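Local coordinates for putative fimbrium tip subunit Fim1C (PDB 4EPS), which probably forms part of the tip of fimbriae, filamentous cell-surface appendages that mediate adhesion and biofilm formation, at residues F173-A176 with E177-M181; P316-A319 with T320-A323; A439-K443 with D444-E448; T484-K487 with T488-S491. All coordinates share one frame; numbering follows the deposited sequence.

Contact 1 of 4, residues F173-A176 with E177-M181; sequences FTDA and EGVAM. With SO4 (sulfate ion), chain F.
Asp175 holds the turn that follows it with a single carboxylate oxygen. Its OD1 accepts from Glu177 N at 2.9 Å, an Asx turn. The same OD1 takes Val179 N, also at 2.9 Å. The two donors come from opposite faces of the carboxylate plane. A chi1 of 66° sets CG between the backbone N and carbonyl carbon of Asp175, over the turn. Gly178 N closes a type I turn onto Asp175 O at 3.1 Å, and Asp175 N returns a bond to Val179 O. With Gly178 phi positive (74°), this is the pattern of a 3:5 hairpin with a G1 beta bulge. This bonded core is compact. Gly178, Val179 and Ala180 form the looser, exposed side. Ala176 N donates to a sulfate, probably from the crystallisation liquor, shared with the second subunit. Glu177 OE1 is hydrogen-bonded to His266 of that subunit. Met181 N donates to Phe173 O at 2.9 Å in a nearly straight bond. The selenium (SE) of Met181, a selenomethionine, lies 3.8 Å from Phe173 CB. The turn ends strand 148-174, with the Thr174 backbone bonded to His266 and Leu268 of its own chain, and the Phe173 ring set against Tyr187 and His333.

Contact 2 of 4, residues P316-A319 with T320-A323; sequences PYTA and TNDA
Asn321 clamps the chain that precedes it with both ends of its amide. ND2 donates to Pro316 O at 3.0 Å. The bond is almost perfectly straight (178°), and it lies in the plane of the Asn321 amide and in the carbonyl plane of Pro316. On the other end, OD1 accepts from Thr318 N at 2.9 Å, with the donor slightly tilted from the amide plane. The two bonds fix the rotation of the amide. The side chain can do this because chi1 of 61° puts CG between the backbone N and the carbonyl carbon of Asn321, which folds the amide back toward Pro316 and Thr318. The side chain of Thr318 crosses that of Asn321 at about a right angle. Thr318 chi1 is 69°, and OG1 thereby faces Thr320 N, in a weak bond of 3.3 Å that has the form of an ST turn. The loop runs into helix 323-327 with Asp322 as N-cap, and the Asn321 amide braces it just before the cap. Asp322 OD1 accepts from Leu325 N, and OD2 is bonded to Ser306. With the Asn321 amide cut back to an alanine, Pro316 O and Thr318 N are likely to lose these partners, and the 316-318 backbone could shift against the turn. Two further backbone bonds, Asn321 N to Thr318 O and Asp322 N to Ala319 O, are weak. Asp322 CB comes to 3.4 Å from Thr318 O. One face of the Tyr317 ring is met by Pro316 CB, offset toward the rim, and Tyr317 OH is bonded to Glu378.

Contact 3 of 4, residues A439-K443 with D444-E448; sequences ALQDK and DNSLE
Asp442 to Asn445 form a type I turn, closed by Asn445 N to Asp442 O at 3.1 Å, and the chain reverses there into helix 446-458. Gln441 reaches across the turn to the start of the helix. Its OE1 accepts from Leu447 N at 3.1 Å and from its neighbour Asp442 N, the two donors lying on opposite faces of the amide plane. NE2 donates to Asn445 OD1 at 2.9 Å, in its own amide plane but from above that of Asn445. The bend at chi2 (60°) turns the Gln441 amide back to these partners. NE2 is also bonded to Ser486 O. Were a leucine to stand at Gln441, Leu447 N would probably lose this acceptor, and Asn445 OD1 and Ser486 O the NE2 donor. Asp442 OD1 accepts from Ser446 N at 3.0 Å, from above the carboxylate plane. Asn445 is the N-cap, with a weak capping bond from Glu448 N, and its ND2 grips Glu448 OE1 at 2.9 Å. On the solvent side, one water joins Lys443 NZ to Asp444 OD2. The first backbone N-H groups of the helix thus find acceptors in side chains, and the negative charge of Asp442 beside them would probably suit the helix dipole.

Contact 4 of 4, residues T484-K487 with T488-S491; sequences TYSK and TAGS
Backbone bonds pair Thr484 with Ser491. Thr484 N donates to Ser491 O at 3.1 Å, and Ser491 N to Thr484 O at 2.8 Å, which makes them a hydrogen-bonded antiparallel pair. Nearer the turn, Ser486 N donates to Ala489 O at 2.9 Å, and this bond is nearly straight (172°). Side chain to backbone bonds gather on Ser486 OG. It accepts from Thr488 N and from Ala489 N, each at 3.1 Å. A chi1 of 69° swings OG inward to these two N-H groups, and the bond to Thr488 N is an ST turn. Two more polar links lie further out. Tyr485 OH is bonded to Leu437 O of helix 434-438, and one water joins Thr484 OG1 to Ser491 O. Among apolar contacts, the Tyr485 ring lies across the other strand, with CD1 at 3.5 Å from Gly490 CA, and packs toward Leu440 and Gln441. Tyr485 and Gly490 are a non-hydrogen-bonded pair. Gly490 carries no side chain here, where a CB would come tight against the ring. Thr484 and Ser491 point their side chains to the other face. The contact lies at the surface, and Lys487 and Thr488 at its tip are exposed. This is a beta hairpin of strands 479-485 and 490-497 with a two-residue turn, Lys487-Thr488, closed by Ser486 N to Ala489 O, with Ser486 OG taking the place of the backbone acceptor for Ala489 N.

Overall arrangement
The four contacts come in series along the chain. Contact 1 ends strand 148-174. Contact 2 precedes helix 323-327, contact 3 opens helix 446-458, and contact 4 is the turn of the hairpin 479-485/490-497. Contacts 1 and 2 are about 28 Å apart between centres, and contacts 2 and 3 about 29 Å, without touching. Contacts 3 and 4 adjoin, with centres about 8 Å apart. Asn445 CB lies 3.3 Å from Lys487 O, and Gln441 CB 3.5 Å from Tyr485 CD1. The hairpin is thus seated against the helix start. Contact 1 lies within the fimbrillin-like range. Two of the four face the second subunit: contact 1 through Ala176 and Glu177, contact 3 through Asp444.

Contact 1 of 4, residues F173-A176 with E177-M181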
loop_
_atom_site.group_PDB
_atom_site.type_symbol
_atom_site.label_atom_id
_atom_site.label_comp_id
_atom_site.label_asym_id
_atom_site.label_seq_id
_atom_site.Cartn_x
_atom_site.Cartn_y
_atom_site.Cartn_z
ATOM N N PHE A 173 2.048 -3.592 -8.084
ATOM C CA PHE A 173 1.644 -2.195 -8.273
ATOM C C PHE A 173 0.230 -1.998 -7.787
ATOM O O PHE A 173 -0.654 -2.817 -8.086
ATOM C CB PHE A 173 1.767 -1.787 -9.738
ATOM C CG PHE A 173 3.201 -1.723 -10.207
ATOM C CD1 PHE A 173 4.132 -0.935 -9.541
ATOM C CD2 PHE A 173 3.613 -2.438 -11.328
ATOM C CE1 PHE A 173 5.449 -0.860 -9.991
ATOM C CE2 PHE A 173 4.925 -2.331 -11.801
ATOM C CZ PHE A 173 5.826 -1.543 -11.136
ATOM N N THR A 174 0.026 -0.932 -6.987
ATOM C CA THR A 174 -1.273 -0.637 -6.395
ATOM C C THR A 174 -1.712 0.791 -6.678
ATOM O O THR A 174 -0.930 1.601 -7.159
ATOM C CB THR A 174 -1.224 -0.826 -4.857
ATOM O OG1 THR A 174 -0.439 0.232 -4.285
ATOM C CG2 THR A 174 -0.729 -2.220 -4.420
ATOM N N ASP A 175 -2.968 1.087 -6.344
ATOM C CA ASP A 175 -3.502 2.438 -6.364
ATOM C C ASP A 175 -3.159 3.011 -4.977
ATOM O O ASP A 175 -2.497 2.323 -4.176
ATOM C CB ASP A 175 -5.032 2.435 -6.664
ATOM C CG ASP A 175 -5.947 1.813 -5.612
ATOM O OD1 ASP A 175 -5.442 1.399 -4.524
ATOM O OD2 ASP A 175 -7.168 1.686 -5.885
ATOM N N ALA A 176 -3.629 4.222 -4.674
ATOM C CA ALA A 176 -3.338 4.893 -3.399
ATOM C C ALA A 176 -3.931 4.177 -2.197
ATOM O O ALA A 176 -3.437 4.362 -1.082
ATOM C CB ALA A 176 -3.866 6.329 -3.449
ATOM N N GLU A 177 -4.924 3.283 -2.418
ATOM C CA GLU A 177 -5.567 2.568 -1.314
ATOM C C GLU A 177 -4.975 1.169 -1.143
ATOM O O GLU A 177 -5.496 0.348 -0.390
ATOM C CB GLU A 177 -7.115 2.511 -1.515
ATOM C CG GLU A 177 -7.719 3.762 -2.155
ATOM C CD GLU A 177 -7.269 5.107 -1.611
ATOM O OE1 GLU A 177 -6.992 5.209 -0.395
ATOM O OE2 GLU A 177 -7.166 6.055 -2.416
ATOM N N GLY A 178 -3.871 0.901 -1.819
ATOM C CA GLY A 178 -3.225 -0.401 -1.706
ATOM C C GLY A 178 -3.935 -1.532 -2.427
ATOM O O GLY A 178 -3.619 -2.695 -2.198
ATOM N N VAL A 179 -4.870 -1.219 -3.333
ATOM C CA VAL A 179 -5.543 -2.283 -4.104
ATOM C C VAL A 179 -4.638 -2.623 -5.309
ATOM O O VAL A 179 -4.319 -1.734 -6.098
ATOM C CB VAL A 179 -6.969 -1.852 -4.548
ATOM C CG1 VAL A 179 -7.614 -2.911 -5.451
ATOM C CG2 VAL A 179 -7.859 -1.544 -3.335
ATOM N N ALA A 180 -4.244 -3.898 -5.447
ATOM C CA ALA A 180 -3.367 -4.340 -6.536
ATOM C C ALA A 180 -4.052 -4.125 -7.874
ATOM O O ALA A 180 -5.257 -4.389 -8.027
ATOM C CB ALA A 180 -2.996 -5.817 -6.354
HETATM N N MSE A 181 -3.302 -3.608 -8.841
HETATM C CA MSE A 181 -3.890 -3.428 -10.148
HETATM C C MSE A 181 -3.942 -4.819 -10.856
HETATM O O MSE A 181 -3.147 -5.718 -10.545
HETATM C CB MSE A 181 -3.181 -2.313 -10.963
HETATM C CG MSE A 181 -1.854 -2.626 -11.543
HETATM SE SE MSE A 181 -1.092 -0.824 -12.099
HETATM C CE MSE A 181 -2.286 -0.325 -13.605
HETATM S S SO4 F . -4.565 7.003 -7.332
HETATM O O1 SO4 F . -3.328 7.766 -7.211
HETATM O O2 SO4 F . -5.505 7.535 -6.360
HETATM O O3 SO4 F . -5.086 7.205 -8.674
HETATM O O4 SO4 F . -4.388 5.625 -7.050
HETATM O O HOH W 1 -0.678 -5.611 -9.227
#

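Contact 2 of 4, residues P316-A319 with T320-A323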
loop_
_atom_site.group_PDB
_atom_site.type_symbol
_atom_site.label_atom_id
_atom_site.label_comp_id
_atom_site.label_asym_id
_atom_site.label_seq_id
_atom_site.Cartn_x
_atom_site.Cartn_y
_atom_site.Cartn_z
ATOM N N PRO A 316 -14.345 -0.968 -32.771
ATOM C CA PRO A 316 -13.277 -1.005 -33.789
ATOM C C PRO A 316 -12.006 -1.733 -33.333
ATOM O O PRO A 316 -11.252 -2.223 -34.181
ATOM C CB PRO A 316 -12.997 0.478 -34.067
ATOM C CG PRO A 316 -13.483 1.196 -32.876
ATOM C CD PRO A 316 -14.614 0.412 -32.315
ATOM N N TYR A 317 -11.790 -1.839 -32.001
ATOM C CA TYR A 317 -10.612 -2.474 -31.409
ATOM C C TYR A 317 -11.031 -3.714 -30.626
ATOM O O TYR A 317 -11.819 -3.620 -29.684
ATOM C CB TYR A 317 -9.846 -1.456 -30.523
ATOM C CG TYR A 317 -9.587 -0.179 -31.294
ATOM C CD1 TYR A 317 -8.703 -0.160 -32.373
ATOM C CD2 TYR A 317 -10.304 0.983 -31.015
ATOM C CE1 TYR A 317 -8.547 0.981 -33.163
ATOM C CE2 TYR A 317 -10.138 2.136 -31.782
ATOM C CZ TYR A 317 -9.262 2.127 -32.861
ATOM O OH TYR A 317 -9.112 3.237 -33.656
ATOM N N THR A 318 -10.571 -4.875 -31.091
ATOM C CA THR A 318 -10.890 -6.193 -30.528
ATOM C C THR A 318 -9.610 -6.948 -30.309
ATOM O O THR A 318 -8.563 -6.494 -30.777
ATOM C CB THR A 318 -11.826 -7.002 -31.483
ATOM O OG1 THR A 318 -11.080 -7.364 -32.643
ATOM C CG2 THR A 318 -13.085 -6.247 -31.889
ATOM N N ALA A 319 -9.672 -8.146 -29.676
ATOM C CA ALA A 319 -8.464 -8.944 -29.456
ATOM C C ALA A 319 -7.851 -9.366 -30.782
ATOM O O ALA A 319 -6.639 -9.501 -30.862
ATOM C CB ALA A 319 -8.780 -10.170 -28.599
ATOM N N THR A 320 -8.678 -9.523 -31.840
ATOM C CA THR A 320 -8.197 -9.942 -33.166
ATOM C C THR A 320 -7.210 -8.919 -33.768
ATOM O O THR A 320 -6.202 -9.328 -34.341
ATOM C CB THR A 320 -9.384 -10.186 -34.118
ATOM O OG1 THR A 320 -10.341 -11.030 -33.470
ATOM C CG2 THR A 320 -8.953 -10.804 -35.440
ATOM N N ASN A 321 -7.498 -7.606 -33.655
ATOM C CA ASN A 321 -6.599 -6.621 -34.255
ATOM C C ASN A 321 -5.758 -5.839 -33.200
ATOM O O ASN A 321 -5.338 -4.723 -33.495
ATOM C CB ASN A 321 -7.388 -5.654 -35.169
ATOM C CG ASN A 321 -8.458 -4.826 -34.500
ATOM O OD1 ASN A 321 -8.690 -4.894 -33.293
ATOM N ND2 ASN A 321 -9.128 -3.996 -35.280
ATOM N N ASP A 322 -5.515 -6.427 -31.997
ATOM C CA ASP A 322 -4.724 -5.791 -30.926
ATOM C C ASP A 322 -3.314 -6.416 -30.872
ATOM O O ASP A 322 -3.088 -7.415 -30.184
ATOM C CB ASP A 322 -5.435 -5.875 -29.552
ATOM C CG ASP A 322 -4.855 -4.972 -28.447
ATOM O OD1 ASP A 322 -3.641 -4.652 -28.504
ATOM O OD2 ASP A 322 -5.584 -4.692 -27.464
ATOM N N ALA A 323 -2.365 -5.791 -31.579
ATOM C CA ALA A 323 -0.968 -6.229 -31.677
ATOM C C ALA A 323 -0.248 -6.187 -30.331
ATOM O O ALA A 323 0.605 -7.036 -30.077
ATOM C CB ALA A 323 -0.219 -5.368 -32.686
#

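Contact 3 of 4, residues A439-K443 with D444-E448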
loop_
_atom_site.group_PDB
_atom_site.type_symbol
_atom_site.label_atom_id
_atom_site.label_comp_id
_atom_site.label_asym_id
_atom_site.label_seq_id
_atom_site.Cartn_x
_atom_site.Cartn_y
_atom_site.Cartn_z
ATOM N N ALA A 439 -2.331 12.977 -24.570
ATOM C CA ALA A 439 -2.670 12.612 -23.184
ATOM C C ALA A 439 -1.588 12.998 -22.152
ATOM O O ALA A 439 -1.871 12.962 -20.953
ATOM C CB ALA A 439 -2.980 11.118 -23.096
ATOM N N LEU A 440 -0.368 13.377 -22.587
ATOM C CA LEU A 440 0.678 13.861 -21.678
ATOM C C LEU A 440 0.301 15.192 -21.006
ATOM O O LEU A 440 0.856 15.537 -19.966
ATOM C CB LEU A 440 2.007 14.055 -22.421
ATOM C CG LEU A 440 2.654 12.760 -22.960
ATOM C CD1 LEU A 440 3.933 13.080 -23.697
ATOM C CD2 LEU A 440 2.988 11.799 -21.811
ATOM N N GLN A 441 -0.590 15.957 -21.628
ATOM C CA GLN A 441 -0.963 17.252 -21.066
ATOM C C GLN A 441 -2.420 17.241 -20.612
ATOM O O GLN A 441 -3.273 16.598 -21.226
ATOM C CB GLN A 441 -0.712 18.372 -22.127
ATOM C CG GLN A 441 -1.004 19.835 -21.675
ATOM C CD GLN A 441 -0.155 20.256 -20.478
ATOM O OE1 GLN A 441 -0.153 19.605 -19.434
ATOM N NE2 GLN A 441 0.551 21.368 -20.588
ATOM N N ASP A 442 -2.717 17.960 -19.522
ATOM C CA ASP A 442 -4.095 18.119 -19.067
ATOM C C ASP A 442 -4.317 19.588 -18.664
ATOM O O ASP A 442 -3.391 20.396 -18.760
ATOM C CB ASP A 442 -4.447 17.122 -17.935
ATOM C CG ASP A 442 -3.710 17.302 -16.609
ATOM O OD1 ASP A 442 -3.042 18.354 -16.426
ATOM O OD2 ASP A 442 -3.804 16.399 -15.756
ATOM N N LYS A 443 -5.534 19.924 -18.194
ATOM C CA LYS A 443 -5.925 21.291 -17.828
ATOM C C LYS A 443 -5.109 21.853 -16.655
ATOM O O LYS A 443 -5.020 23.073 -16.528
ATOM C CB LYS A 443 -7.442 21.350 -17.507
ATOM C CG LYS A 443 -7.871 20.556 -16.266
ATOM C CD LYS A 443 -9.392 20.368 -16.182
ATOM C CE LYS A 443 -9.827 19.682 -14.905
ATOM N NZ LYS A 443 -9.247 18.316 -14.767
ATOM N N ASP A 444 -4.509 20.976 -15.827
ATOM C CA ASP A 444 -3.662 21.368 -14.690
ATOM C C ASP A 444 -2.153 21.372 -15.049
ATOM O O ASP A 444 -1.315 21.319 -14.147
ATOM C CB ASP A 444 -3.922 20.443 -13.485
ATOM C CG ASP A 444 -5.337 20.593 -12.936
ATOM O OD1 ASP A 444 -5.901 21.691 -13.052
ATOM O OD2 ASP A 444 -5.914 19.579 -12.505
ATOM N N ASN A 445 -1.812 21.478 -16.348
ATOM C CA ASN A 445 -0.423 21.495 -16.846
ATOM C C ASN A 445 0.420 20.326 -16.257
ATOM O O ASN A 445 1.526 20.540 -15.741
ATOM C CB ASN A 445 0.261 22.865 -16.588
ATOM C CG ASN A 445 1.476 23.162 -17.438
ATOM O OD1 ASN A 445 1.932 22.358 -18.259
ATOM N ND2 ASN A 445 2.040 24.342 -17.262
ATOM N N SER A 446 -0.087 19.091 -16.382
ATOM C CA SER A 446 0.648 17.890 -15.927
ATOM C C SER A 446 1.994 17.737 -16.655
ATOM O O SER A 446 2.955 17.232 -16.076
ATOM C CB SER A 446 -0.186 16.625 -16.112
ATOM O OG SER A 446 -0.680 16.535 -17.439
ATOM N N LEU A 447 2.088 18.213 -17.898
ATOM C CA LEU A 447 3.350 18.096 -18.632
ATOM C C LEU A 447 4.471 18.811 -17.866
ATOM O O LEU A 447 5.527 18.224 -17.623
ATOM C CB LEU A 447 3.170 18.675 -20.040
ATOM C CG LEU A 447 4.308 18.478 -21.037
ATOM C CD1 LEU A 447 3.767 18.654 -22.443
ATOM C CD2 LEU A 447 5.424 19.528 -20.838
ATOM N N GLU A 448 4.237 20.051 -17.446
ATOM C CA GLU A 448 5.296 20.754 -16.725
ATOM C C GLU A 448 5.377 20.346 -15.243
ATOM O O GLU A 448 6.491 20.149 -14.741
ATOM C CB GLU A 448 5.106 22.284 -16.853
ATOM C CG GLU A 448 5.343 22.735 -18.294
ATOM C CD GLU A 448 5.595 24.212 -18.529
ATOM O OE1 GLU A 448 4.656 25.025 -18.353
ATOM O OE2 GLU A 448 6.714 24.543 -18.981
HETATM O O HOH W 2 -2.097 14.145 -18.151
HETATM O O HOH W 3 -6.965 17.187 -13.650
#

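Contact 4 of 4, residues T484-K487 with T488-S491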
loop_
_atom_site.group_PDB
_atom_site.type_symbol
_atom_site.label_atom_id
_atom_site.label_comp_id
_atom_site.label_asym_id
_atom_site.label_seq_id
_atom_site.Cartn_x
_atom_site.Cartn_y
_atom_site.Cartn_z
ATOM N N THR A 484 1.532 19.549 -30.531
ATOM C CA THR A 484 1.942 20.785 -29.873
ATOM C C THR A 484 1.155 20.902 -28.598
ATOM O O THR A 484 0.148 20.210 -28.421
ATOM C CB THR A 484 1.728 21.997 -30.797
ATOM O OG1 THR A 484 0.362 22.014 -31.240
ATOM C CG2 THR A 484 2.713 22.002 -31.974
ATOM N N TYR A 485 1.596 21.780 -27.709
ATOM C CA TYR A 485 0.962 21.928 -26.414
ATOM C C TYR A 485 0.746 23.370 -26.027
ATOM O O TYR A 485 1.569 24.218 -26.332
ATOM C CB TYR A 485 1.886 21.320 -25.333
ATOM C CG TYR A 485 2.115 19.835 -25.487
ATOM C CD1 TYR A 485 1.167 18.912 -25.041
ATOM C CD2 TYR A 485 3.273 19.347 -26.102
ATOM C CE1 TYR A 485 1.355 17.533 -25.221
ATOM C CE2 TYR A 485 3.486 17.973 -26.258
ATOM C CZ TYR A 485 2.518 17.074 -25.829
ATOM O OH TYR A 485 2.734 15.729 -26.009
ATOM N N SER A 486 -0.302 23.590 -25.262
ATOM C CA SER A 486 -0.519 24.810 -24.502
ATOM C C SER A 486 -0.331 24.394 -23.030
ATOM O O SER A 486 -0.044 23.216 -22.762
ATOM C CB SER A 486 -1.905 25.377 -24.764
ATOM O OG SER A 486 -2.862 24.507 -24.180
ATOM N N LYS A 487 -0.589 25.309 -22.073
ATOM C CA LYS A 487 -0.502 24.959 -20.657
ATOM C C LYS A 487 -1.712 24.140 -20.218
ATOM O O LYS A 487 -1.716 23.619 -19.102
ATOM C CB LYS A 487 -0.350 26.228 -19.799
ATOM C CG LYS A 487 1.032 26.856 -19.935
ATOM C CD LYS A 487 1.176 28.105 -19.084
ATOM C CE LYS A 487 2.536 28.735 -19.265
ATOM N NZ LYS A 487 2.634 30.056 -18.589
ATOM N N THR A 488 -2.727 23.971 -21.086
ATOM C CA THR A 488 -3.933 23.236 -20.706
ATOM C C THR A 488 -4.272 22.041 -21.612
ATOM O O THR A 488 -5.164 21.272 -21.253
ATOM C CB THR A 488 -5.164 24.199 -20.648
ATOM O OG1 THR A 488 -5.399 24.745 -21.950
ATOM C CG2 THR A 488 -4.974 25.341 -19.643
ATOM N N ALA A 489 -3.621 21.892 -22.790
ATOM C CA ALA A 489 -3.970 20.766 -23.664
ATOM C C ALA A 489 -2.896 20.460 -24.674
ATOM O O ALA A 489 -2.123 21.325 -25.042
ATOM C CB ALA A 489 -5.272 21.066 -24.424
ATOM N N GLY A 490 -2.918 19.235 -25.168
ATOM C CA GLY A 490 -2.109 18.821 -26.304
ATOM C C GLY A 490 -3.014 18.927 -27.532
ATOM O O GLY A 490 -4.248 18.799 -27.438
ATOM N N SER A 491 -2.431 19.153 -28.696
ATOM C CA SER A 491 -3.224 19.245 -29.921
ATOM C C SER A 491 -2.517 18.485 -31.025
ATOM O O SER A 491 -1.320 18.696 -31.229
ATOM C CB SER A 491 -3.422 20.716 -30.315
ATOM O OG SER A 491 -4.067 20.810 -31.576
HETATM O O HOH W 4 -0.165 20.556 -33.483
#